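Local structure of 3-oxoadipate enol-lactonase (Burkholderia xenovorans, 2XUA) at residues S40-A48 against N247-T255. The protein probably hydrolyses the enol-lactone of 3-oxoadipate, a ring-opening step in the breakdown of catechol-type aromatic compounds. Residues are numbered along the deposited sequence; the frame is centred on the assembly and turned at random.
Sequences SMWAPQVAA and NIERADAFT
W42 meets F254 at the inner end, CZ3 of the indole 3.7 Å from CZ of the phenyl, which reaches the indole at its edge. From within each segment, the selenomethionine methyl CE of M41 sits over the indole and CB of N247 over the phenyl. Toward the second subunit, whose V169 packs on P44 and I248, CB of P44 rests 3.9 Å from CB of A251. At the far end CB of A48 presses on CG2 of T255 at 3.3 Å, a tight fit. Between these patches Q45 enters as a knob among N247, A251, F254 and T255, a bend at chi2 (68°) turning its amide toward N247 and T255. N247 ND2 donates a bent hydrogen bond (138°) to M41 O at 2.9 Å, from above the carbonyl plane. N247 OD1 is buried without a polar partner, the M41 methyl CE 3.3 Å away. At the outer edge a water donates to P44 O (2.8 Å) and hydrogen-bonds T255 OG1 (2.7 Å). Helix segments 43-48 and 251-255 cross at -47°; W42, in the turn leading into helix 43-52, and N247, on helix 246-249, touch L99 of strand 94-99, as in the layered core of an alpha/beta hydrolase fold.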
# COMPACT_ATOMS: atom_id res chain seq x y z
N SER B 40 -3.15 1.94 -4.27
CA SER B 40 -2.83 2.79 -3.11
C SER B 40 -2.43 4.19 -3.51
O SER B 40 -2.49 5.15 -2.70
CB SER B 40 -1.73 2.15 -2.22
OG SER B 40 -0.42 2.14 -2.87
N MSE B 41 -2.01 4.35 -4.78
CA MSE B 41 -1.55 5.71 -5.20
C MSE B 41 -2.68 6.75 -5.14
O MSE B 41 -2.40 7.91 -5.03
CB MSE B 41 -0.93 5.68 -6.59
CG MSE B 41 -1.98 5.35 -7.67
SE MSE B 41 -1.36 6.07 -9.34
CE MSE B 41 -1.64 7.97 -9.06
N TRP B 42 -3.96 6.31 -5.16
CA TRP B 42 -5.07 7.25 -5.14
C TRP B 42 -5.58 7.47 -3.71
O TRP B 42 -6.58 8.11 -3.52
CB TRP B 42 -6.22 6.64 -5.95
CG TRP B 42 -5.92 6.62 -7.42
CD1 TRP B 42 -5.76 5.52 -8.20
CD2 TRP B 42 -5.82 7.76 -8.29
NE1 TRP B 42 -5.49 5.90 -9.50
CE2 TRP B 42 -5.54 7.27 -9.59
CE3 TRP B 42 -5.88 9.14 -8.08
CZ2 TRP B 42 -5.35 8.11 -10.71
CZ3 TRP B 42 -5.71 10.00 -9.18
CH2 TRP B 42 -5.43 9.46 -10.49
N ALA B 43 -4.94 6.87 -2.71
CA ALA B 43 -5.46 7.00 -1.37
C ALA B 43 -5.73 8.48 -0.96
O ALA B 43 -6.75 8.76 -0.30
CB ALA B 43 -4.49 6.25 -0.33
N PRO B 44 -4.87 9.46 -1.37
CA PRO B 44 -5.21 10.85 -0.90
C PRO B 44 -6.52 11.41 -1.45
O PRO B 44 -7.09 12.34 -0.88
CB PRO B 44 -4.00 11.71 -1.35
CG PRO B 44 -2.82 10.68 -1.40
CD PRO B 44 -3.60 9.47 -2.10
N GLN B 45 -6.98 10.87 -2.57
CA GLN B 45 -8.24 11.33 -3.15
C GLN B 45 -9.53 10.62 -2.63
O GLN B 45 -10.66 11.06 -2.93
CB GLN B 45 -8.17 11.18 -4.68
CG GLN B 45 -7.39 12.32 -5.39
CD GLN B 45 -5.89 12.27 -5.07
OE1 GLN B 45 -5.25 13.29 -4.69
NE2 GLN B 45 -5.32 11.08 -5.19
N VAL B 46 -9.37 9.49 -1.97
CA VAL B 46 -10.54 8.61 -1.72
C VAL B 46 -11.64 9.25 -0.85
O VAL B 46 -12.84 9.22 -1.18
CB VAL B 46 -10.07 7.26 -1.14
CG1 VAL B 46 -11.29 6.43 -0.63
CG2 VAL B 46 -9.23 6.49 -2.26
N ALA B 47 -11.20 9.90 0.20
CA ALA B 47 -12.11 10.56 1.16
C ALA B 47 -12.99 11.62 0.48
O ALA B 47 -14.21 11.56 0.59
CB ALA B 47 -11.32 11.17 2.34
N ALA B 48 -12.39 12.57 -0.24
CA ALA B 48 -13.14 13.59 -0.90
C ALA B 48 -14.01 13.04 -2.03
O ALA B 48 -15.10 13.54 -2.25
CB ALA B 48 -12.21 14.74 -1.43
N ASN B 247 -1.05 13.97 -8.11
CA ASN B 247 -2.13 13.74 -7.11
C ASN B 247 -1.55 13.42 -5.71
O ASN B 247 -2.27 13.45 -4.70
CB ASN B 247 -3.00 12.56 -7.55
CG ASN B 247 -2.29 11.25 -7.40
OD1 ASN B 247 -1.25 11.06 -8.05
ND2 ASN B 247 -2.79 10.37 -6.51
N ILE B 248 -0.28 13.04 -5.66
CA ILE B 248 0.46 12.93 -4.41
C ILE B 248 1.20 14.19 -4.00
O ILE B 248 0.97 14.72 -2.91
CB ILE B 248 1.39 11.74 -4.43
CG1 ILE B 248 0.53 10.51 -4.34
CG2 ILE B 248 2.31 11.72 -3.16
CD1 ILE B 248 1.30 9.24 -4.51
N GLU B 249 2.08 14.68 -4.86
CA GLU B 249 2.82 15.88 -4.54
C GLU B 249 1.94 17.12 -4.26
O GLU B 249 2.25 17.90 -3.39
CB GLU B 249 3.94 16.15 -5.60
CG GLU B 249 4.74 17.43 -5.26
CD GLU B 249 6.13 17.43 -5.94
OE1 GLU B 249 6.47 16.38 -6.58
OE2 GLU B 249 6.85 18.46 -5.81
N ARG B 250 0.86 17.33 -5.02
CA ARG B 250 -0.03 18.42 -4.75
C ARG B 250 -1.39 17.82 -4.54
O ARG B 250 -2.36 18.21 -5.24
CB ARG B 250 -0.20 19.30 -5.98
CG ARG B 250 0.91 20.18 -6.37
CD ARG B 250 1.69 20.66 -5.29
NE ARG B 250 1.38 22.03 -5.02
CZ ARG B 250 2.28 22.96 -4.69
NH1 ARG B 250 3.57 22.66 -4.56
NH2 ARG B 250 1.86 24.20 -4.46
N ALA B 251 -1.50 16.90 -3.59
CA ALA B 251 -2.77 16.19 -3.31
C ALA B 251 -3.95 17.09 -3.11
O ALA B 251 -4.98 16.93 -3.75
CB ALA B 251 -2.58 15.27 -2.11
N ASP B 252 -3.81 18.08 -2.23
CA ASP B 252 -4.95 18.89 -1.92
C ASP B 252 -5.52 19.65 -3.11
O ASP B 252 -6.75 19.65 -3.30
CB ASP B 252 -4.68 19.79 -0.70
CG ASP B 252 -5.97 20.40 -0.16
OD1 ASP B 252 -6.34 21.46 -0.67
OD2 ASP B 252 -6.65 19.78 0.68
N ALA B 253 -4.66 20.24 -3.94
CA ALA B 253 -5.09 21.00 -5.09
C ALA B 253 -5.61 20.08 -6.14
O ALA B 253 -6.59 20.41 -6.83
CB ALA B 253 -3.95 21.82 -5.66
N PHE B 254 -4.96 18.91 -6.29
CA PHE B 254 -5.40 17.92 -7.28
C PHE B 254 -6.84 17.44 -6.96
O PHE B 254 -7.70 17.42 -7.86
CB PHE B 254 -4.43 16.75 -7.25
CG PHE B 254 -4.75 15.67 -8.26
CD1 PHE B 254 -4.01 15.53 -9.44
CD2 PHE B 254 -5.83 14.81 -8.02
CE1 PHE B 254 -4.31 14.49 -10.41
CE2 PHE B 254 -6.13 13.76 -8.97
CZ PHE B 254 -5.38 13.60 -10.14
N THR B 255 -7.05 17.03 -5.71
CA THR B 255 -8.34 16.62 -5.23
C THR B 255 -9.44 17.66 -5.48
O THR B 255 -10.47 17.36 -6.12
CB THR B 255 -8.30 16.15 -3.76
OG1 THR B 255 -7.36 15.06 -3.64
CG2 THR B 255 -9.67 15.63 -3.38
O HOH W 1 -6.26 14.95 -1.22